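Local coordinates for penicillin-binding protein 2B (Streptococcus pneumoniae, PDB 2WAD) that probably forms peptide cross-links between adjacent glycan strands of cell-wall peptidoglycan, as part of the elongation machinery, and binds penicillin, at residues I413-S418 against Y507-F512; V448-L453 against Q458-N463; F512-N515 against Q519-N522. One frame throughout, in Å; residues are numbered along the deposited sequence.

Contact 1: I413-S418 against Y507-F512. Unlike the reference sequence in segment 507-512: Asn508 (reference Ser), Phe512 (reference Tyr).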
loop_
_atom_site.group_PDB
_atom_site.type_symbol
_atom_site.label_atom_id
_atom_site.label_comp_id
_atom_site.label_asym_id
_atom_site.label_seq_id
_atom_site.Cartn_x
_atom_site.Cartn_y
_atom_site.Cartn_z
ATOM N N ILE A 413 29.025 20.692 21.918
ATOM C CA ILE A 413 29.805 20.670 20.702
ATOM C C ILE A 413 29.697 22.067 20.141
ATOM O O ILE A 413 28.600 22.545 19.896
ATOM C CB ILE A 413 29.229 19.701 19.654
ATOM C CG1 ILE A 413 29.164 18.259 20.178
ATOM C CG2 ILE A 413 29.923 19.885 18.309
ATOM C CD1 ILE A 413 30.405 17.752 20.856
ATOM N N VAL A 414 30.837 22.725 19.973
ATOM C CA VAL A 414 30.854 24.130 19.580
ATOM C C VAL A 414 31.670 24.334 18.307
ATOM O O VAL A 414 32.898 24.220 18.331
ATOM C CB VAL A 414 31.426 25.034 20.715
ATOM C CG1 VAL A 414 31.278 26.500 20.310
ATOM C CG2 VAL A 414 30.668 24.791 22.016
ATOM N N PHE A 415 30.982 24.604 17.205
ATOM C CA PHE A 415 31.624 24.851 15.918
ATOM C C PHE A 415 31.416 26.336 15.622
ATOM O O PHE A 415 30.350 26.862 15.949
ATOM C CB PHE A 415 30.888 24.103 14.785
ATOM C CG PHE A 415 30.834 22.598 14.930
ATOM C CD1 PHE A 415 31.994 21.830 14.954
ATOM C CD2 PHE A 415 29.604 21.952 14.986
ATOM C CE1 PHE A 415 31.942 20.437 15.071
ATOM C CE2 PHE A 415 29.534 20.567 15.087
ATOM C CZ PHE A 415 30.698 19.796 15.116
ATOM N N GLN A 416 32.393 26.980 14.977
ATOM C CA GLN A 416 32.215 28.325 14.416
ATOM C C GLN A 416 30.983 28.361 13.521
ATOM O O GLN A 416 30.807 27.497 12.666
ATOM C CB GLN A 416 33.422 28.761 13.566
ATOM C CG GLN A 416 34.728 28.824 14.341
ATOM C CD GLN A 416 34.682 29.851 15.458
ATOM O OE1 GLN A 416 34.004 30.871 15.325
ATOM N NE2 GLN A 416 35.401 29.593 16.561
ATOM N N GLY A 417 30.133 29.359 13.704
ATOM C CA GLY A 417 29.005 29.526 12.811
ATOM C C GLY A 417 27.708 28.850 13.230
ATOM O O GLY A 417 26.715 28.971 12.514
ATOM N N SER A 418 27.685 28.131 14.355
ATOM C CA SER A 418 26.421 27.587 14.861
ATOM C C SER A 418 26.302 27.548 16.383
ATOM O O SER A 418 27.313 27.557 17.094
ATOM C CB SER A 418 26.078 26.236 14.224
ATOM O OG SER A 418 27.188 25.355 14.204
ATOM N N TYR A 507 21.515 20.760 0.791
ATOM C CA TYR A 507 21.710 20.806 2.246
ATOM C C TYR A 507 23.048 21.445 2.574
ATOM O O TYR A 507 23.944 21.439 1.738
ATOM C CB TYR A 507 21.694 19.389 2.848
ATOM C CG TYR A 507 22.676 18.498 2.133
ATOM C CD1 TYR A 507 22.301 17.776 0.998
ATOM C CD2 TYR A 507 23.997 18.423 2.556
ATOM C CE1 TYR A 507 23.221 16.988 0.317
ATOM C CE2 TYR A 507 24.918 17.644 1.882
ATOM C CZ TYR A 507 24.527 16.949 0.753
ATOM O OH TYR A 507 25.458 16.184 0.086
ATOM N N ASN A 508 23.197 21.948 3.801
ATOM C CA ASN A 508 24.468 22.465 4.285
ATOM C C ASN A 508 25.049 21.675 5.467
ATOM O O ASN A 508 24.517 20.646 5.871
ATOM C CB ASN A 508 24.296 23.927 4.718
ATOM C CG ASN A 508 23.276 24.088 5.832
ATOM O OD1 ASN A 508 23.151 23.230 6.702
ATOM N ND2 ASN A 508 22.533 25.183 5.805
ATOM N N PHE A 509 26.141 22.182 6.035
ATOM C CA PHE A 509 26.835 21.509 7.130
ATOM C C PHE A 509 25.986 21.324 8.380
ATOM O O PHE A 509 26.078 20.280 9.031
ATOM C CB PHE A 509 28.138 22.238 7.479
ATOM C CG PHE A 509 28.826 21.719 8.715
ATOM C CD1 PHE A 509 29.549 20.550 8.676
ATOM C CD2 PHE A 509 28.760 22.421 9.909
ATOM C CE1 PHE A 509 30.174 20.071 9.823
ATOM C CE2 PHE A 509 29.384 21.966 11.060
ATOM C CZ PHE A 509 30.099 20.783 11.022
ATOM N N ALA A 510 25.206 22.343 8.742
ATOM C CA ALA A 510 24.329 22.246 9.909
ATOM C C ALA A 510 23.290 21.133 9.723
ATOM O O ALA A 510 22.968 20.415 10.686
ATOM C CB ALA A 510 23.659 23.617 10.240
ATOM N N ASN A 511 22.793 20.972 8.495
ATOM C CA ASN A 511 21.867 19.894 8.161
ATOM C C ASN A 511 22.458 18.481 8.320
ATOM O O ASN A 511 21.804 17.582 8.846
ATOM C CB ASN A 511 21.349 20.039 6.722
ATOM C CG ASN A 511 20.565 21.336 6.474
ATOM O OD1 ASN A 511 19.950 21.944 7.376
ATOM N ND2 ASN A 511 20.578 21.747 5.210
ATOM N N PHE A 512 23.679 18.283 7.827
ATOM C CA PHE A 512 24.413 17.035 7.983
ATOM C C PHE A 512 24.513 16.670 9.460
ATOM O O PHE A 512 24.176 15.553 9.847
ATOM C CB PHE A 512 25.816 17.186 7.359
ATOM C CG PHE A 512 26.800 16.099 7.746
ATOM C CD1 PHE A 512 26.634 14.789 7.327
ATOM C CD2 PHE A 512 27.906 16.402 8.526
ATOM C CE1 PHE A 512 27.552 13.804 7.666
ATOM C CE2 PHE A 512 28.821 15.426 8.872
ATOM C CZ PHE A 512 28.651 14.122 8.462
#
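An edge-to-face aromatic pair, Phe415 with Phe509, joins the long loop between strands 408-410 and 432-434 to the first turn of helix 509-515 in the transpeptidase domain. Phe509 presents the outer edge of its ring, CE2 and CZ, to one face of Phe415. Its CZ lies over the middle of that ring, 4.0 Å above the plane, and the closest atoms are Phe415 CD2 and Phe509 CE2, 3.9 Å apart. The centroids are separated by 5.3 Å and the planes meet at 78°, close to an ideal T. On the opposite face of Phe415, Ile413 CG2 of the same loop sits 3.2 Å above the plane, displaced toward the rim. Phe509 reaches across because its CG stands anti to the backbone N (chi1 172°), which sends the ring out from the helix start toward the loop.

Asn508 is the N-cap residue of that helix: its OD1 accepts a hydrogen bond from Asn511 N at 2.9 Å, capping the turn on which Phe509 stands. On the loop side, Phe415 opens a type II turn ending at Ser418, closed by a weak backbone bond, and its side chain also packs on Val449 of helix 445-455 and on Val466.

No hydrogen bond links the two segments. The junction is apolar and small, and the near-perpendicular setting of the rings places the C-H rim of Phe509 over the pi face of Phe415, an arrangement expected to be electrostatically favourable.

Contact 2: V448-L453 against Q458-N463. Unlike the reference sequence in segment 448-453: Val448 (reference Met).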
loop_
_atom_site.group_PDB
_atom_site.type_symbol
_atom_site.label_atom_id
_atom_site.label_comp_id
_atom_site.label_asym_id
_atom_site.label_seq_id
_atom_site.Cartn_x
_atom_site.Cartn_y
_atom_site.Cartn_z
ATOM N N VAL A 448 27.271 11.225 18.786
ATOM C CA VAL A 448 26.915 11.046 17.389
ATOM C C VAL A 448 27.340 12.227 16.522
ATOM O O VAL A 448 27.567 12.059 15.333
ATOM C CB VAL A 448 25.407 10.766 17.154
ATOM C CG1 VAL A 448 25.031 9.345 17.602
ATOM C CG2 VAL A 448 24.522 11.828 17.795
ATOM N N VAL A 449 27.400 13.418 17.104
ATOM C CA VAL A 449 27.898 14.594 16.415
ATOM C C VAL A 449 29.422 14.499 16.200
ATOM O O VAL A 449 29.928 14.806 15.120
ATOM C CB VAL A 449 27.508 15.889 17.160
ATOM C CG1 VAL A 449 28.249 17.070 16.572
ATOM C CG2 VAL A 449 26.008 16.147 17.025
ATOM N N GLN A 450 30.157 14.059 17.211
ATOM C CA GLN A 450 31.578 13.756 17.053
ATOM C C GLN A 450 31.817 12.626 16.054
ATOM O O GLN A 450 32.684 12.732 15.211
ATOM C CB GLN A 450 32.225 13.437 18.409
ATOM C CG GLN A 450 32.464 14.667 19.266
ATOM C CD GLN A 450 33.013 14.343 20.652
ATOM O OE1 GLN A 450 34.190 14.587 20.928
ATOM N NE2 GLN A 450 32.158 13.832 21.544
ATOM N N THR A 451 31.023 11.563 16.104
ATOM C CA THR A 451 31.072 10.535 15.073
ATOM C C THR A 451 30.870 11.067 13.662
ATOM O O THR A 451 31.678 10.741 12.789
ATOM C CB THR A 451 30.063 9.397 15.311
ATOM O OG1 THR A 451 30.341 8.758 16.560
ATOM C CG2 THR A 451 30.156 8.357 14.205
ATOM N N ALA A 452 29.811 11.851 13.430
ATOM C CA ALA A 452 29.589 12.452 12.102
ATOM C C ALA A 452 30.745 13.348 11.635
ATOM O O ALA A 452 31.187 13.262 10.492
ATOM C CB ALA A 452 28.272 13.256 12.050
ATOM N N LEU A 453 31.209 14.261 12.481
ATOM C CA LEU A 453 32.371 15.065 12.097
ATOM C C LEU A 453 33.508 14.147 11.613
ATOM O O LEU A 453 34.218 14.469 10.671
ATOM C CB LEU A 453 32.832 15.941 13.265
ATOM C CG LEU A 453 33.993 16.899 12.984
ATOM C CD1 LEU A 453 33.540 18.025 12.070
ATOM C CD2 LEU A 453 34.569 17.455 14.270
ATOM N N GLN A 458 37.372 14.689 10.154
ATOM C CA GLN A 458 37.890 15.655 11.127
ATOM C C GLN A 458 37.747 15.214 12.585
ATOM O O GLN A 458 36.936 14.351 12.914
ATOM C CB GLN A 458 37.276 17.036 10.878
ATOM C CG GLN A 458 37.720 17.648 9.538
ATOM C CD GLN A 458 37.074 18.983 9.220
ATOM O OE1 GLN A 458 36.066 19.356 9.808
ATOM N NE2 GLN A 458 37.656 19.714 8.280
ATOM N N THR A 459 38.536 15.811 13.467
ATOM C CA THR A 459 38.518 15.473 14.887
ATOM C C THR A 459 38.045 16.694 15.665
ATOM O O THR A 459 38.515 17.798 15.386
ATOM C CB THR A 459 39.930 15.060 15.338
ATOM O OG1 THR A 459 40.301 13.880 14.618
ATOM C CG2 THR A 459 39.994 14.739 16.815
ATOM N N TYR A 460 37.133 16.513 16.623
ATOM C CA TYR A 460 36.516 17.658 17.296
ATOM C C TYR A 460 37.495 18.377 18.209
ATOM O O TYR A 460 38.193 17.732 18.999
ATOM C CB TYR A 460 35.241 17.300 18.088
ATOM C CG TYR A 460 34.700 18.474 18.903
ATOM C CD1 TYR A 460 34.123 19.582 18.278
ATOM C CD2 TYR A 460 34.797 18.493 20.290
ATOM C CE1 TYR A 460 33.649 20.652 19.009
ATOM C CE2 TYR A 460 34.333 19.560 21.028
ATOM C CZ TYR A 460 33.771 20.633 20.382
ATOM O OH TYR A 460 33.264 21.680 21.103
ATOM N N GLN A 461 37.548 19.699 18.070
ATOM C CA GLN A 461 38.148 20.593 19.057
ATOM C C GLN A 461 37.210 21.786 19.186
ATOM O O GLN A 461 36.722 22.295 18.176
ATOM C CB GLN A 461 39.532 21.110 18.624
ATOM C CG GLN A 461 40.551 20.069 18.175
ATOM C CD GLN A 461 41.014 19.172 19.311
ATOM O OE1 GLN A 461 40.982 19.567 20.478
ATOM N NE2 GLN A 461 41.446 17.954 18.976
ATOM N N PRO A 462 36.964 22.238 20.423
ATOM C CA PRO A 462 36.058 23.358 20.641
ATOM C C PRO A 462 36.416 24.552 19.755
ATOM O O PRO A 462 37.599 24.825 19.552
ATOM C CB PRO A 462 36.259 23.701 22.127
ATOM C CG PRO A 462 36.765 22.448 22.764
ATOM C CD PRO A 462 37.598 21.764 21.674
ATOM N N ASN A 463 35.402 25.229 19.218
ATOM C CA ASN A 463 35.567 26.498 18.524
ATOM C C ASN A 463 36.289 26.332 17.186
ATOM O O ASN A 463 36.752 27.304 16.592
ATOM C CB ASN A 463 36.310 27.532 19.400
ATOM C CG ASN A 463 35.819 27.565 20.847
ATOM O OD1 ASN A 463 34.641 27.355 21.139
ATOM N ND2 ASN A 463 36.739 27.806 21.762
HETATM O O HOH W 1 35.486 13.627 16.238
#
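This is a local helix-to-loop contact in the transpeptidase domain, where the chain leaves helix 445-455 and folds back along the side of its last turns before helix 471-484. Leu453 makes the largest contribution. Its side chain swings to the far side of CA from the amide nitrogen (chi1 -177°), which carries it to the returning loop, and its two methyls divide the work: CD2 rests against the backbone at Tyr460, 3.6 Å from Tyr460 CA, while CD1 meets the Gln458 side chain. The same leucine fixes the start of the return through its main chain, as Gln458 N donates to Leu453 O at 3.2 Å with an N-H...O angle of 156°.

One turn earlier, Gln450 lays its CG 4.0 Å from Tyr460 CB, its amide plane standing at 81° to the phenol ring. Gln450 NE2 bonds Ala446 O in its own helix and Thr409 O of strand 408-410, while Tyr460 OH is bonded to Val414 N in the loop after that strand. A water donates to Gln450 O and accepts a weak bond from Tyr460 N. Gln458 OE1, buried here without a polar partner in the model, sits 3.6 Å from Leu453 CD1.

Contact 3: F512-N515 against Q519-N522. Unlike the reference sequence in segment 512-515: Phe512 (reference Tyr).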
loop_
_atom_site.group_PDB
_atom_site.type_symbol
_atom_site.label_atom_id
_atom_site.label_comp_id
_atom_site.label_asym_id
_atom_site.label_seq_id
_atom_site.Cartn_x
_atom_site.Cartn_y
_atom_site.Cartn_z
ATOM N N PHE A 512 23.679 18.283 7.827
ATOM C CA PHE A 512 24.413 17.035 7.983
ATOM C C PHE A 512 24.513 16.670 9.460
ATOM O O PHE A 512 24.176 15.553 9.847
ATOM C CB PHE A 512 25.816 17.186 7.359
ATOM C CG PHE A 512 26.800 16.099 7.746
ATOM C CD1 PHE A 512 26.634 14.789 7.327
ATOM C CD2 PHE A 512 27.906 16.402 8.526
ATOM C CE1 PHE A 512 27.552 13.804 7.666
ATOM C CE2 PHE A 512 28.821 15.426 8.872
ATOM C CZ PHE A 512 28.651 14.122 8.462
ATOM N N ILE A 513 24.983 17.615 10.276
ATOM C CA ILE A 513 25.085 17.447 11.718
ATOM C C ILE A 513 23.733 17.068 12.351
ATOM O O ILE A 513 23.667 16.078 13.077
ATOM C CB ILE A 513 25.675 18.701 12.381
ATOM C CG1 ILE A 513 27.155 18.868 11.996
ATOM C CG2 ILE A 513 25.530 18.623 13.897
ATOM C CD1 ILE A 513 28.046 17.617 12.284
ATOM N N THR A 514 22.662 17.813 12.074
ATOM C CA THR A 514 21.352 17.464 12.629
ATOM C C THR A 514 20.831 16.116 12.124
ATOM O O THR A 514 20.084 15.441 12.841
ATOM C CB THR A 514 20.254 18.533 12.389
ATOM O OG1 THR A 514 20.176 18.853 10.990
ATOM C CG2 THR A 514 20.532 19.820 13.224
ATOM N N ASN A 515 21.170 15.744 10.889
ATOM C CA ASN A 515 20.736 14.439 10.361
ATOM C C ASN A 515 21.263 13.329 11.250
ATOM O O ASN A 515 20.596 12.319 11.450
ATOM C CB ASN A 515 21.182 14.255 8.897
ATOM C CG ASN A 515 20.236 13.378 8.095
ATOM O OD1 ASN A 515 19.041 13.286 8.384
ATOM N ND2 ASN A 515 20.763 12.761 7.038
ATOM N N GLN A 519 17.280 14.914 13.139
ATOM C CA GLN A 519 16.533 16.149 12.955
ATOM C C GLN A 519 16.746 16.713 11.551
ATOM O O GLN A 519 16.863 17.908 11.391
ATOM C CB GLN A 519 16.899 17.207 14.001
ATOM C CG GLN A 519 16.631 16.824 15.461
ATOM C CD GLN A 519 15.155 16.719 15.805
ATOM O OE1 GLN A 519 14.734 15.809 16.527
ATOM N NE2 GLN A 519 14.362 17.665 15.318
ATOM N N PHE A 520 16.777 15.889 10.510
ATOM C CA PHE A 520 16.820 16.472 9.159
ATOM C C PHE A 520 15.968 15.622 8.228
ATOM O O PHE A 520 14.815 15.966 7.977
ATOM C CB PHE A 520 18.259 16.719 8.641
ATOM C CG PHE A 520 18.321 17.499 7.347
ATOM C CD1 PHE A 520 17.755 18.760 7.256
ATOM C CD2 PHE A 520 18.897 16.959 6.209
ATOM C CE1 PHE A 520 17.776 19.479 6.060
ATOM C CE2 PHE A 520 18.932 17.672 5.011
ATOM C CZ PHE A 520 18.352 18.931 4.931
ATOM N N ASP A 521 16.463 14.481 7.755
ATOM C CA ASP A 521 15.628 13.691 6.842
ATOM C C ASP A 521 14.398 13.189 7.624
ATOM O O ASP A 521 14.547 12.840 8.802
ATOM C CB ASP A 521 16.426 12.494 6.309
ATOM C CG ASP A 521 17.552 12.903 5.380
ATOM O OD1 ASP A 521 17.562 14.066 4.949
ATOM O OD2 ASP A 521 18.437 12.078 5.076
ATOM N N ASN A 522 13.225 13.148 6.980
ATOM C CA ASN A 522 11.967 12.569 7.482
ATOM C C ASN A 522 11.702 11.162 6.915
ATOM O O ASN A 522 11.894 10.932 5.718
ATOM C CB ASN A 522 10.748 13.409 7.040
ATOM C CG ASN A 522 10.648 14.781 7.731
ATOM O OD1 ASN A 522 9.559 15.209 8.136
ATOM N ND2 ASN A 522 11.770 15.483 7.852
#
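The Phe520 ring receives the Asn515 side chain at its edge, with Asn515 CG near the ring plane, while Thr514 OG1 approaches that ring obliquely. The amide of Asn515 in turn meets the carboxylate of Asp521, the two planes 70° apart. The Phe520 side chain also touches Pro504 and Arg479.

Asn515 uses both ends of its amide. OD1 accepts from Asp521 N at 2.9 Å, a nearly straight bond (170°) whose donor stands above the carbonyl plane. ND2 gives a weak bond to Asp521 OD2 at 3.1 Å. The OD1 bond, with the weaker ND2 one, supports this orientation of the amide and should limit its rotation. Asp521 OD1 also forms a salt bridge with Arg479 NH2 of helix 471-484, an interaction that would be expected to favour the charged carboxylate.

At the end of the helix, Gln519 N donates to Thr514 O at 2.9 Å. Beside this bond, Thr514 CB and Gln519 CB lie 4.0 Å apart. Thr514 OG1, set between its backbone N and carbonyl carbon (chi1 53°), is hydrogen-bonded to both Ala510 O and Asn511 O, which must share its single proton, and it also lies 3.7 Å from Phe520 CB.

Together these bonds fasten the C-terminal end of helix 509-515 to the loop that leads into helix 525-536. The loop borders the active site of the penicillin-binding transpeptidase fold: the Gln519 side chain comes within about 6 Å of that of Ser386, the inferred acyl-ester nucleophile, and about 8 Å of a bound zinc ion.

Overall arrangement
Along the chain, 413-418 comes first, and contact 1 closes a long loop when 507-512 returns to it. Within that loop contact 2 forms a much shorter one, from helix 445-455 to the segment 458-463 just beyond it. Contact 3 follows in series after contact 2, beginning at Phe512, where contact 1 ends, and turning the chain from helix 509-515 toward helix 525-536. The three also meet in space: Asn463 pairs with Val414 and Gln416, joining contacts 1 and 2, while Phe512 packs on Ala452 and Ile513 on Val449, setting helix 509-515 against helix 445-455. Contact 3 lies on the active-site side of this cluster.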